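Local coordinates for protein Alp7A (Bacillus subtilis, PDB 5EC0) that binds ADP and, as an actin-like protein linked to plasmid segregation, probably assembles into filaments that move plasmid copies apart in Bacillus subtilis, at residues Thr121-Gln126 with Lys171-Ala176; Ile3-Val8 with Leu372-Gln377; Gly40-Ile45 with Leu160-Glu165. All coordinates share one frame; numbering follows the deposited sequence.

In the fold
Interactions 1 and 2 adjoin, their centres 9 Å apart, because strands 119-129 and 2-10 are neighbours in one sheet: interaction 1 pairs strand 119-129 with strand 166-179, while interaction 2 ties strand 2-10 to the C-terminal helix 364-386. Both are partly buried, yet they work differently. Interaction 1 depends on parallel backbone hydrogen bonds with apolar packing on one face, interaction 2 on polar side chains reaching from strand to helix. Interaction 3 lies at the surface, its centre 29 Å from that of interaction 1, and joins two loops by apolar packing. It is tied to the same sheet, since 160-165 connects strands 153-159 and 166-179.

Interaction 1: residues Thr121-Gln126 with Lys171-Ala176; sequences TIEYFQ and KVEDAA
I122 and V172 lie side by side and point the same way, the CD1 end of the isoleucine 4.0 Å from CG2 of the valine. F125 joins them on this face: its CB rests 3.7 Å from CG1 of V172. With CG anti to the backbone N (chi1 176°), the F125 ring is carried away from strand 166-179 and stacks on F151, while A175, its partner on the neighbouring strand, brings only a methyl beside it, CB of A175 to CB of F125 4.3 Å. Helix 95-112 covers this face, F101 touching I122, V172 and F125, which suits branched and aromatic residues.

The other face carries T121, Y124 and Q126 beside K171, D174 and A176. Y124 and D174 run alongside each other, the carboxylate turned 61° from the ring. OD2 of D174 meets the ring in its plane, at the edge, 3.7 Å from CD1 of Y124, where the ring hydrogens are slightly positive. Beyond it the Y124 hydroxyl comes up to the A176 methyl, OH to CB 3.7 Å. Q126 OE1 accepts from R178 and its NE2 donates to OD1 of N7.

At E123 and E173 both chains take helical backbone angles, so the two strands break their alternation together and stay in parallel register. The two glutamates point the same way with nearly parallel carboxylates, OE1 of E123 lying 5.1 Å from OE1 of E173; K380 forms a salt bridge with E123. The backbone bonds persist on both sides of the corner: K171 O accepts from I122 N at 2.8 Å, and D174 O accepts from F125 N at 2.9 Å.

The contact thus has an apolar face against helix 95-112 and a mixed, more polar one where Y124 and Q126 touch helix 364-386, and the K380 bridge probably eases the mutual repulsion of the paired glutamates.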
ATOM      1  N   THR A 121       2.786  22.942   5.412  1.00 33.58           N
ATOM      2  CA  THR A 121       2.950  23.029   3.965  1.00 30.20           C
ATOM      3  C   THR A 121       3.638  21.772   3.397  1.00 28.71           C
ATOM      4  O   THR A 121       4.636  21.296   3.931  1.00 32.35           O
ATOM      5  CB  THR A 121       3.765  24.285   3.554  1.00 42.77           C
ATOM      6  OG1 THR A 121       4.935  24.384   4.375  1.00 52.72           O
ATOM      7  CG2 THR A 121       2.944  25.541   3.718  1.00 33.22           C
ATOM      8  N   ILE A 122       3.078  21.233   2.317  1.00 30.76           N
ATOM      9  CA  ILE A 122       3.646  20.090   1.616  1.00 27.78           C
ATOM     10  C   ILE A 122       4.018  20.506   0.185  1.00 32.66           C
ATOM     11  O   ILE A 122       3.143  20.888  -0.605  1.00 31.39           O
ATOM     12  CB  ILE A 122       2.659  18.898   1.561  1.00 27.45           C
ATOM     13  CG1 ILE A 122       2.311  18.420   2.970  1.00 27.92           C
ATOM     14  CG2 ILE A 122       3.231  17.753   0.727  1.00 23.43           C
ATOM     15  CD1 ILE A 122       1.051  17.592   3.021  1.00 24.09           C
ATOM     16  N   GLU A 123       5.306  20.451  -0.146  1.00 33.91           N
ATOM     17  CA  GLU A 123       5.764  20.923  -1.458  1.00 39.10           C
ATOM     18  C   GLU A 123       5.293  19.995  -2.563  1.00 35.27           C
ATOM     19  O   GLU A 123       4.833  20.447  -3.602  1.00 35.84           O
ATOM     20  CB  GLU A 123       7.286  21.038  -1.492  1.00 40.06           C
ATOM     21  CG  GLU A 123       7.833  22.046  -0.502  1.00 46.62           C
ATOM     22  CD  GLU A 123       9.327  22.261  -0.651  1.00 55.93           C
ATOM     23  OE1 GLU A 123       9.855  22.042  -1.761  1.00 63.15           O
ATOM     24  OE2 GLU A 123       9.969  22.650   0.342  1.00 60.60           O
ATOM     25  N   TYR A 124       5.380  18.693  -2.305  1.00 28.43           N
ATOM     26  CA  TYR A 124       5.095  17.693  -3.317  1.00 27.27           C
ATOM     27  C   TYR A 124       4.383  16.482  -2.709  1.00 26.18           C
ATOM     28  O   TYR A 124       4.983  15.716  -1.958  1.00 29.89           O
ATOM     29  CB  TYR A 124       6.395  17.263  -4.007  1.00 22.60           C
ATOM     30  CG  TYR A 124       6.177  16.493  -5.284  1.00 31.61           C
ATOM     31  CD1 TYR A 124       5.582  17.101  -6.389  1.00 33.55           C
ATOM     32  CD2 TYR A 124       6.587  15.163  -5.403  1.00 25.95           C
ATOM     33  CE1 TYR A 124       5.386  16.409  -7.583  1.00 36.76           C
ATOM     34  CE2 TYR A 124       6.391  14.457  -6.598  1.00 33.17           C
ATOM     35  CZ  TYR A 124       5.788  15.084  -7.678  1.00 35.32           C
ATOM     36  OH  TYR A 124       5.598  14.400  -8.853  1.00 32.62           O
ATOM     37  N   PHE A 125       3.094  16.356  -3.007  1.00 22.71           N
ATOM     38  CA  PHE A 125       2.287  15.219  -2.576  1.00 25.13           C
ATOM     39  C   PHE A 125       2.161  14.265  -3.743  1.00 28.44           C
ATOM     40  O   PHE A 125       1.931  14.690  -4.883  1.00 25.12           O
ATOM     41  CB  PHE A 125       0.894  15.672  -2.102  1.00 24.32           C
ATOM     42  CG  PHE A 125      -0.045  14.533  -1.733  1.00 24.49           C
ATOM     43  CD1 PHE A 125      -0.854  13.930  -2.691  1.00 21.09           C
ATOM     44  CD2 PHE A 125      -0.138  14.086  -0.412  1.00 23.48           C
ATOM     45  CE1 PHE A 125      -1.714  12.896  -2.348  1.00 19.58           C
ATOM     46  CE2 PHE A 125      -0.995  13.054  -0.066  1.00 21.04           C
ATOM     47  CZ  PHE A 125      -1.779  12.461  -1.022  1.00 19.68           C
ATOM     48  N   GLN A 126       2.279  12.974  -3.460  1.00 23.20           N
ATOM     49  CA  GLN A 126       2.175  11.994  -4.508  1.00 25.85           C
ATOM     50  C   GLN A 126       1.426  10.769  -3.992  1.00 24.46           C
ATOM     51  O   GLN A 126       1.674  10.273  -2.875  1.00 19.90           O
ATOM     52  CB  GLN A 126       3.575  11.630  -5.014  1.00 32.79           C
ATOM     53  CG  GLN A 126       3.635  11.181  -6.428  1.00 36.35           C
ATOM     54  CD  GLN A 126       5.051  10.904  -6.906  1.00 33.71           C
ATOM     55  OE1 GLN A 126       5.311  10.928  -8.107  1.00 33.41           O
ATOM     56  NE2 GLN A 126       5.968  10.619  -5.971  1.00 21.26           N
ATOM     57  N   LYS A 171      -1.509  22.815   3.568  1.00 34.65           N
ATOM     58  CA  LYS A 171      -1.401  23.376   2.221  1.00 35.46           C
ATOM     59  C   LYS A 171      -0.523  22.530   1.324  1.00 32.69           C
ATOM     60  O   LYS A 171       0.683  22.403   1.549  1.00 35.67           O
ATOM     61  CB  LYS A 171      -0.860  24.806   2.261  1.00 32.50           C
ATOM     62  CG  LYS A 171      -1.860  25.813   2.842  1.00 41.08           C
ATOM     63  CD  LYS A 171      -1.176  27.115   3.224  1.00 43.78           C
ATOM     64  CE  LYS A 171      -2.183  28.155   3.665  1.00 49.60           C
ATOM     65  NZ  LYS A 171      -1.510  29.348   4.250  1.00 48.58           N
ATOM     66  N   VAL A 172      -1.142  21.950   0.305  1.00 30.48           N
ATOM     67  CA  VAL A 172      -0.419  21.105  -0.643  1.00 30.08           C
ATOM     68  C   VAL A 172      -0.123  21.918  -1.887  1.00 34.80           C
ATOM     69  O   VAL A 172      -1.040  22.269  -2.634  1.00 31.30           O
ATOM     70  CB  VAL A 172      -1.225  19.850  -1.003  1.00 26.39           C
ATOM     71  CG1 VAL A 172      -0.542  19.080  -2.155  1.00 33.80           C
ATOM     72  CG2 VAL A 172      -1.413  18.975   0.247  1.00 29.49           C
ATOM     73  N   GLU A 173       1.154  22.239  -2.079  1.00 30.66           N
ATOM     74  CA  GLU A 173       1.584  23.133  -3.147  1.00 31.82           C
ATOM     75  C   GLU A 173       1.491  22.481  -4.522  1.00 36.09           C
ATOM     76  O   GLU A 173       1.028  23.095  -5.478  1.00 35.49           O
ATOM     77  CB  GLU A 173       3.020  23.602  -2.899  1.00 35.23           C
ATOM     78  CG  GLU A 173       3.243  24.247  -1.524  1.00 43.90           C
ATOM     79  CD  GLU A 173       4.616  24.888  -1.388  1.00 51.03           C
ATOM     80  OE1 GLU A 173       5.471  24.689  -2.286  1.00 54.32           O
ATOM     81  OE2 GLU A 173       4.838  25.603  -0.389  1.00 55.05           O
ATOM     82  N   ASP A 174       1.944  21.235  -4.612  1.00 35.44           N
ATOM     83  CA  ASP A 174       1.947  20.502  -5.868  1.00 35.83           C
ATOM     84  C   ASP A 174       1.578  19.046  -5.611  1.00 37.29           C
ATOM     85  O   ASP A 174       1.990  18.471  -4.609  1.00 28.63           O
ATOM     86  CB  ASP A 174       3.317  20.601  -6.535  1.00 42.93           C
ATOM     87  CG  ASP A 174       3.293  20.175  -7.977  1.00 54.94           C
ATOM     88  OD1 ASP A 174       2.187  20.143  -8.565  1.00 63.06           O
ATOM     89  OD2 ASP A 174       4.380  19.882  -8.522  1.00 56.99           O
ATOM     90  N   ALA A 175       0.815  18.445  -6.520  1.00 40.15           N
ATOM     91  CA  ALA A 175       0.369  17.072  -6.324  1.00 32.39           C
ATOM     92  C   ALA A 175       0.378  16.273  -7.633  1.00 30.70           C
ATOM     93  O   ALA A 175       0.169  16.830  -8.697  1.00 32.48           O
ATOM     94  CB  ALA A 175      -1.026  17.059  -5.696  1.00 30.03           C
ATOM     95  N   ALA A 176       0.643  14.971  -7.547  1.00 32.06           N
ATOM     96  CA  ALA A 176       0.594  14.105  -8.722  1.00 31.60           C
ATOM     97  C   ALA A 176       0.084  12.706  -8.349  1.00 27.92           C
ATOM     98  O   ALA A 176       0.189  12.264  -7.200  1.00 31.27           O
ATOM     99  CB  ALA A 176       1.968  14.022  -9.398  1.00 19.87           C
TER

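Interaction 2: residues Ile3-Val8 with Leu372-Gln377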
ATOM      1  N   ILE A   3       6.963  20.228   4.871  1.00 31.81           N
ATOM      2  CA  ILE A   3       7.243  18.888   4.362  1.00 33.70           C
ATOM      3  C   ILE A   3       7.636  18.925   2.883  1.00 38.70           C
ATOM      4  O   ILE A   3       6.913  19.497   2.073  1.00 40.85           O
ATOM      5  CB  ILE A   3       6.018  17.970   4.505  1.00 32.09           C
ATOM      6  CG1 ILE A   3       5.705  17.708   5.971  1.00 30.91           C
ATOM      7  CG2 ILE A   3       6.227  16.641   3.758  1.00 28.61           C
ATOM      8  CD1 ILE A   3       4.445  16.908   6.133  1.00 24.13           C
ATOM      9  N   SER A   4       8.757  18.305   2.524  1.00 35.91           N
ATOM     10  CA  SER A   4       9.246  18.374   1.151  1.00 33.34           C
ATOM     11  C   SER A   4       8.554  17.362   0.243  1.00 37.79           C
ATOM     12  O   SER A   4       8.135  17.700  -0.864  1.00 42.87           O
ATOM     13  CB  SER A   4      10.760  18.150   1.103  1.00 28.24           C
ATOM     14  OG  SER A   4      11.429  19.151   1.839  1.00 44.54           O
ATOM     15  N   ARG A   5       8.459  16.117   0.706  1.00 30.30           N
ATOM     16  CA  ARG A   5       7.908  15.028  -0.095  1.00 26.18           C
ATOM     17  C   ARG A   5       6.937  14.200   0.730  1.00 27.92           C
ATOM     18  O   ARG A   5       7.269  13.744   1.833  1.00 30.90           O
ATOM     19  CB  ARG A   5       9.024  14.111  -0.632  1.00 28.69           C
ATOM     20  CG  ARG A   5      10.138  14.824  -1.413  1.00 38.00           C
ATOM     21  CD  ARG A   5      11.256  13.853  -1.852  1.00 37.79           C
ATOM     22  NE  ARG A   5      11.565  12.866  -0.809  1.00 39.33           N
ATOM     23  CZ  ARG A   5      12.340  13.103   0.244  1.00 33.62           C
ATOM     24  NH1 ARG A   5      12.899  14.290   0.395  1.00 36.45           N
ATOM     25  NH2 ARG A   5      12.551  12.157   1.151  1.00 35.67           N
ATOM     26  N   MET A   6       5.733  14.006   0.218  1.00 26.54           N
ATOM     27  CA  MET A   6       4.826  13.075   0.863  1.00 24.57           C
ATOM     28  C   MET A   6       4.209  12.123  -0.154  1.00 26.38           C
ATOM     29  O   MET A   6       3.525  12.543  -1.086  1.00 29.59           O
ATOM     30  CB  MET A   6       3.730  13.812   1.626  1.00 20.47           C
ATOM     31  CG  MET A   6       2.704  12.860   2.220  1.00 19.88           C
ATOM     32  SD  MET A   6       1.648  13.723   3.366  1.00 28.84           S
ATOM     33  CE  MET A   6       0.625  12.382   3.978  1.00 20.25           C
ATOM     34  N   ASN A   7       4.467  10.839   0.059  1.00 25.63           N
ATOM     35  CA  ASN A   7       4.067   9.769  -0.834  1.00 22.87           C
ATOM     36  C   ASN A   7       3.110   8.813  -0.142  1.00 22.74           C
ATOM     37  O   ASN A   7       3.393   8.331   0.944  1.00 21.94           O
ATOM     38  CB  ASN A   7       5.302   9.025  -1.329  1.00 23.70           C
ATOM     39  CG  ASN A   7       6.213   9.919  -2.159  1.00 25.55           C
ATOM     40  OD1 ASN A   7       5.775  10.555  -3.130  1.00 23.62           O
ATOM     41  ND2 ASN A   7       7.476   9.980  -1.781  1.00 23.39           N
ATOM     42  N   VAL A   8       1.979   8.536  -0.769  1.00 20.73           N
ATOM     43  CA  VAL A   8       0.910   7.795  -0.095  1.00 19.82           C
ATOM     44  C   VAL A   8       0.458   6.633  -0.956  1.00 27.46           C
ATOM     45  O   VAL A   8       0.217   6.802  -2.152  1.00 27.90           O
ATOM     46  CB  VAL A   8      -0.302   8.713   0.221  1.00 24.63           C
ATOM     47  CG1 VAL A   8      -1.459   7.924   0.715  1.00 23.91           C
ATOM     48  CG2 VAL A   8       0.091   9.775   1.254  1.00 26.00           C
ATOM     49  N   LEU A 372      10.380   8.554  -7.548  1.00 25.78           N
ATOM     50  CA  LEU A 372       9.897   9.615  -8.426  1.00 23.49           C
ATOM     51  C   LEU A 372       9.922  10.971  -7.717  1.00 29.94           C
ATOM     52  O   LEU A 372      10.189  11.989  -8.337  1.00 24.45           O
ATOM     53  CB  LEU A 372       8.499   9.298  -8.946  1.00 24.35           C
ATOM     54  CG  LEU A 372       8.509   8.199 -10.019  1.00 26.40           C
ATOM     55  CD1 LEU A 372       7.115   7.964 -10.592  1.00 22.06           C
ATOM     56  CD2 LEU A 372       9.532   8.529 -11.149  1.00 23.15           C
ATOM     57  N   SER A 373       9.670  10.988  -6.416  1.00 24.57           N
ATOM     58  CA  SER A 373       9.607  12.264  -5.710  1.00 26.51           C
ATOM     59  C   SER A 373      11.018  12.824  -5.519  1.00 25.92           C
ATOM     60  O   SER A 373      11.189  14.031  -5.534  1.00 27.39           O
ATOM     61  CB  SER A 373       8.865  12.124  -4.365  1.00 24.87           C
ATOM     62  OG  SER A 373       9.617  11.372  -3.433  1.00 35.21           O
ATOM     63  N   ARG A 374      12.032  11.968  -5.377  1.00 25.62           N
ATOM     64  CA  ARG A 374      13.413  12.470  -5.341  1.00 28.46           C
ATOM     65  C   ARG A 374      13.866  13.008  -6.694  1.00 29.15           C
ATOM     66  O   ARG A 374      14.645  13.943  -6.754  1.00 31.70           O
ATOM     67  CB  ARG A 374      14.412  11.397  -4.912  1.00 34.97           C
ATOM     68  CG  ARG A 374      14.065  10.673  -3.643  1.00 40.95           C
ATOM     69  CD  ARG A 374      14.700  11.264  -2.416  1.00 40.95           C
ATOM     70  NE  ARG A 374      14.388  10.385  -1.289  1.00 52.65           N
ATOM     71  CZ  ARG A 374      15.275   9.935  -0.410  1.00 53.30           C
ATOM     72  NH1 ARG A 374      16.553  10.289  -0.504  1.00 52.63           N
ATOM     73  NH2 ARG A 374      14.873   9.136   0.571  1.00 51.38           N
ATOM     74  N   ALA A 375      13.416  12.395  -7.781  1.00 28.86           N
ATOM     75  CA  ALA A 375      13.824  12.865  -9.097  1.00 30.48           C
ATOM     76  C   ALA A 375      13.146  14.200  -9.344  1.00 33.05           C
ATOM     77  O   ALA A 375      13.755  15.142  -9.862  1.00 34.59           O
ATOM     78  CB  ALA A 375      13.474  11.853 -10.173  1.00 26.65           C
ATOM     79  N   GLU A 376      11.891  14.294  -8.920  1.00 30.85           N
ATOM     80  CA  GLU A 376      11.164  15.542  -9.051  1.00 37.27           C
ATOM     81  C   GLU A 376      11.826  16.655  -8.236  1.00 33.29           C
ATOM     82  O   GLU A 376      11.975  17.776  -8.713  1.00 32.55           O
ATOM     83  CB  GLU A 376       9.709  15.364  -8.621  1.00 41.60           C
ATOM     84  CG  GLU A 376       8.876  16.611  -8.843  1.00 52.26           C
ATOM     85  CD  GLU A 376       8.606  16.870 -10.317  1.00 56.51           C
ATOM     86  OE1 GLU A 376       8.611  15.897 -11.108  1.00 55.74           O
ATOM     87  OE2 GLU A 376       8.383  18.046 -10.679  1.00 61.28           O
ATOM     88  N   GLN A 377      12.234  16.328  -7.012  1.00 33.27           N
ATOM     89  CA  GLN A 377      12.885  17.282  -6.120  1.00 34.83           C
ATOM     90  C   GLN A 377      14.218  17.769  -6.697  1.00 45.85           C
ATOM     91  O   GLN A 377      14.567  18.933  -6.546  1.00 49.17           O
ATOM     92  CB  GLN A 377      13.110  16.655  -4.733  1.00 38.65           C
ATOM     93  CG  GLN A 377      13.210  17.677  -3.585  1.00 43.16           C
ATOM     94  CD  GLN A 377      13.649  17.080  -2.234  1.00 46.65           C
ATOM     95  OE1 GLN A 377      13.673  15.857  -2.042  1.00 44.84           O
ATOM     96  NE2 GLN A 377      14.003  17.957  -1.294  1.00 44.17           N
TER
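S373 meets N7 where the last helix of this actin-like fold, 364-386, packs against its first strand, 2-10, so that the first strand and the last helix are joined. The serine is short enough for the close approach of helix and strand. N7 ND2 gives a nearly straight hydrogen bond to S373 OG at 3.0 Å, the oxygen lying close to the amide plane, and S373 OG in turn bonds to the carbonyl of E370, nearly one helical turn back. The same ND2 also reaches the E370 carboxylate, while the N7 oxygen is taken by Q126.

R374 follows, and its NE lies over one face of the R5 guanidinium, 3.5 Å from R5 NH2, with the two planes 47° apart. Both arginines make salt bridges to OE2 of E370, whose negative charge probably lets them sit so close.

A turn further on, Q377 stretches toward the strand. Its extended chain crosses R5 at about a right angle, and its amide carbon-oxygen group faces the bend that R5 makes at chi3 (-40°). There Q377 OE1 accepts from R5 NH1 at 3.0 Å in a bent hydrogen bond, the donor tilted 29° from the carbonyl plane, and sits 3.1 Å from R5 CD.

Interaction 3: residues Gly40-Ile45 with Leu160-Glu165; sequences GKFTSI and LTLGLE
F42 lies along L162 with the two side chains running opposite ways, its ring edge set against the leucine: CD2 of F42 lies 3.5 Å from CD1 of L162. The leucine CB is equally near F42 CE2, so the phenylalanine edge spans the base and the tip of the side chain. Within the ring plane the edge also faces the backbone N of L162, although the exact placing of the ring is doubtful, as its far end clashes with a carbonyl of its own loop. Carried toward the 160-165 loop, with CG anti to the backbone N (chi1 179°), the ring further meets the T161 methyl, F42 CE2 to T161 CG2 3.4 Å. Threonine suits this place by dividing its roles: CG2 goes to the ring, while OG1 is hydrogen-bonded to the carbonyl of R55.

Residues 160-165 form the loop of a beta hairpin between strands 153-159 and 166-179, and a type II turn from T161 to L164 shapes it, closed by L164 N to T161 O at 3.0 Å. G163 holds the third position of that turn, where the positive phi of 101° suits a residue without a side chain. Such a residue also lets I45 lie close, the CG2 methyl of I45 packing 3.5 Å from G163 CA.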
ATOM      1  N   GLY A  40     -17.493  12.519  24.550  1.00 76.63           N
ATOM      2  CA  GLY A  40     -17.741  11.383  25.426  1.00 83.07           C
ATOM      3  C   GLY A  40     -17.392  10.049  24.773  1.00 82.76           C
ATOM      4  O   GLY A  40     -17.707   8.981  25.298  1.00 83.17           O
ATOM      5  N   LYS A  41     -16.764  10.123  23.601  1.00 83.68           N
ATOM      6  CA  LYS A  41     -16.079   8.984  22.997  1.00 79.27           C
ATOM      7  C   LYS A  41     -14.825   8.721  23.799  1.00 81.52           C
ATOM      8  O   LYS A  41     -14.657   7.671  24.430  1.00 76.87           O
ATOM      9  CB  LYS A  41     -15.704   9.276  21.542  1.00 71.92           C
ATOM     10  CG  LYS A  41     -14.670   8.324  20.938  1.00 61.16           C
ATOM     11  CD  LYS A  41     -15.350   7.051  20.462  1.00 64.12           C
ATOM     12  CE  LYS A  41     -14.354   6.001  20.035  1.00 64.25           C
ATOM     13  NZ  LYS A  41     -13.434   5.636  21.145  1.00 68.65           N
ATOM     14  N   PHE A  42     -13.964   9.732  23.766  1.00 83.96           N
ATOM     15  CA  PHE A  42     -12.630   9.689  24.329  1.00 90.00           C
ATOM     16  C   PHE A  42     -12.647  10.335  25.720  1.00100.77           C
ATOM     17  O   PHE A  42     -13.093  11.472  25.871  1.00105.26           O
ATOM     18  CB  PHE A  42     -11.676  10.397  23.374  1.00 87.98           C
ATOM     19  CG  PHE A  42     -10.263  10.440  23.838  1.00 93.77           C
ATOM     20  CD1 PHE A  42      -9.644   9.304  24.317  1.00102.18           C
ATOM     21  CD2 PHE A  42      -9.535  11.609  23.756  1.00 91.56           C
ATOM     22  CE1 PHE A  42      -8.329   9.338  24.728  1.00104.24           C
ATOM     23  CE2 PHE A  42      -8.228  11.649  24.172  1.00 93.22           C
ATOM     24  CZ  PHE A  42      -7.620  10.517  24.642  1.00 99.31           C
ATOM     25  N   THR A  43     -12.167   9.603  26.726  1.00100.74           N
ATOM     26  CA  THR A  43     -12.383   9.958  28.133  1.00100.09           C
ATOM     27  C   THR A  43     -11.157  10.526  28.890  1.00 94.42           C
ATOM     28  O   THR A  43     -11.289  11.494  29.646  1.00 98.33           O
ATOM     29  CB  THR A  43     -12.935   8.714  28.910  1.00 76.47           C
ATOM     30  OG1 THR A  43     -14.373   8.733  28.915  1.00 76.82           O
ATOM     31  CG2 THR A  43     -12.441   8.694  30.332  1.00 73.02           C
ATOM     32  N   SER A  44      -9.977   9.938  28.705  1.00 89.16           N
ATOM     33  CA  SER A  44      -8.796  10.389  29.445  1.00 83.14           C
ATOM     34  C   SER A  44      -7.760  11.025  28.517  1.00 81.93           C
ATOM     35  O   SER A  44      -7.535  10.537  27.419  1.00 81.21           O
ATOM     36  CB  SER A  44      -8.165   9.225  30.222  1.00 85.46           C
ATOM     37  OG  SER A  44      -9.128   8.463  30.943  1.00 82.69           O
ATOM     38  N   ILE A  45      -7.137  12.111  28.974  1.00 80.46           N
ATOM     39  CA  ILE A  45      -6.140  12.864  28.202  1.00 77.27           C
ATOM     40  C   ILE A  45      -4.912  12.035  27.795  1.00 79.08           C
ATOM     41  O   ILE A  45      -4.472  11.163  28.544  1.00 83.55           O
ATOM     42  CB  ILE A  45      -5.636  14.092  29.016  1.00 68.16           C
ATOM     43  CG1 ILE A  45      -6.790  14.773  29.758  1.00 71.35           C
ATOM     44  CG2 ILE A  45      -4.895  15.083  28.131  1.00 57.55           C
ATOM     45  CD1 ILE A  45      -6.351  15.894  30.676  1.00 76.30           C
ATOM     46  N   LEU A 160      -9.321  15.906  17.675  1.00 45.67           N
ATOM     47  CA  LEU A 160     -10.220  16.068  18.818  1.00 44.06           C
ATOM     48  C   LEU A 160      -9.767  15.222  19.989  1.00 41.98           C
ATOM     49  O   LEU A 160     -10.381  15.235  21.049  1.00 43.91           O
ATOM     50  CB  LEU A 160     -11.648  15.708  18.421  1.00 46.67           C
ATOM     51  CG  LEU A 160     -12.149  16.488  17.202  1.00 52.59           C
ATOM     52  CD1 LEU A 160     -13.464  15.910  16.696  1.00 53.77           C
ATOM     53  CD2 LEU A 160     -12.291  17.982  17.518  1.00 51.83           C
ATOM     54  N   THR A 161      -8.687  14.474  19.788  1.00 45.67           N
ATOM     55  CA  THR A 161      -8.094  13.682  20.861  1.00 47.66           C
ATOM     56  C   THR A 161      -7.611  14.608  21.992  1.00 48.89           C
ATOM     57  O   THR A 161      -6.739  15.451  21.784  1.00 49.01           O
ATOM     58  CB  THR A 161      -6.942  12.821  20.304  1.00 48.55           C
ATOM     59  OG1 THR A 161      -7.406  12.110  19.150  1.00 47.52           O
ATOM     60  CG2 THR A 161      -6.431  11.829  21.326  1.00 44.01           C
ATOM     61  N   LEU A 162      -8.207  14.477  23.175  1.00 55.49           N
ATOM     62  CA  LEU A 162      -7.842  15.300  24.332  1.00 61.40           C
ATOM     63  C   LEU A 162      -6.337  15.261  24.620  1.00 59.25           C
ATOM     64  O   LEU A 162      -5.734  14.189  24.656  1.00 60.32           O
ATOM     65  CB  LEU A 162      -8.615  14.856  25.575  1.00 66.21           C
ATOM     66  CG  LEU A 162     -10.094  15.231  25.746  1.00 71.24           C
ATOM     67  CD1 LEU A 162     -10.988  14.614  24.670  1.00 72.81           C
ATOM     68  CD2 LEU A 162     -10.574  14.818  27.135  1.00 70.88           C
ATOM     69  N   GLY A 163      -5.740  16.435  24.817  1.00 55.85           N
ATOM     70  CA  GLY A 163      -4.301  16.552  24.978  1.00 48.72           C
ATOM     71  C   GLY A 163      -3.552  17.010  23.738  1.00 59.57           C
ATOM     72  O   GLY A 163      -2.457  17.562  23.847  1.00 64.05           O
ATOM     73  N   LEU A 164      -4.133  16.782  22.559  1.00 52.53           N
ATOM     74  CA  LEU A 164      -3.484  17.116  21.284  1.00 46.15           C
ATOM     75  C   LEU A 164      -4.429  17.845  20.328  1.00 46.14           C
ATOM     76  O   LEU A 164      -4.229  17.835  19.116  1.00 45.76           O
ATOM     77  CB  LEU A 164      -2.952  15.853  20.607  1.00 46.95           C
ATOM     78  CG  LEU A 164      -1.810  15.138  21.328  1.00 56.36           C
ATOM     79  CD1 LEU A 164      -1.595  13.749  20.752  1.00 55.49           C
ATOM     80  CD2 LEU A 164      -0.525  15.961  21.262  1.00 57.68           C
ATOM     81  N   GLU A 165      -5.462  18.467  20.888  1.00 52.02           N
ATOM     82  CA  GLU A 165      -6.437  19.220  20.109  1.00 52.21           C
ATOM     83  C   GLU A 165      -5.825  20.399  19.361  1.00 48.81           C
ATOM     84  O   GLU A 165      -4.956  21.096  19.880  1.00 50.34           O
ATOM     85  CB  GLU A 165      -7.553  19.742  21.017  1.00 58.59           C
ATOM     86  CG  GLU A 165      -8.223  18.679  21.858  1.00 65.56           C
ATOM     87  CD  GLU A 165      -7.708  18.665  23.282  1.00 68.04           C
ATOM     88  OE1 GLU A 165      -6.477  18.749  23.473  1.00 62.80           O
ATOM     89  OE2 GLU A 165      -8.540  18.580  24.209  1.00 75.32           O
TER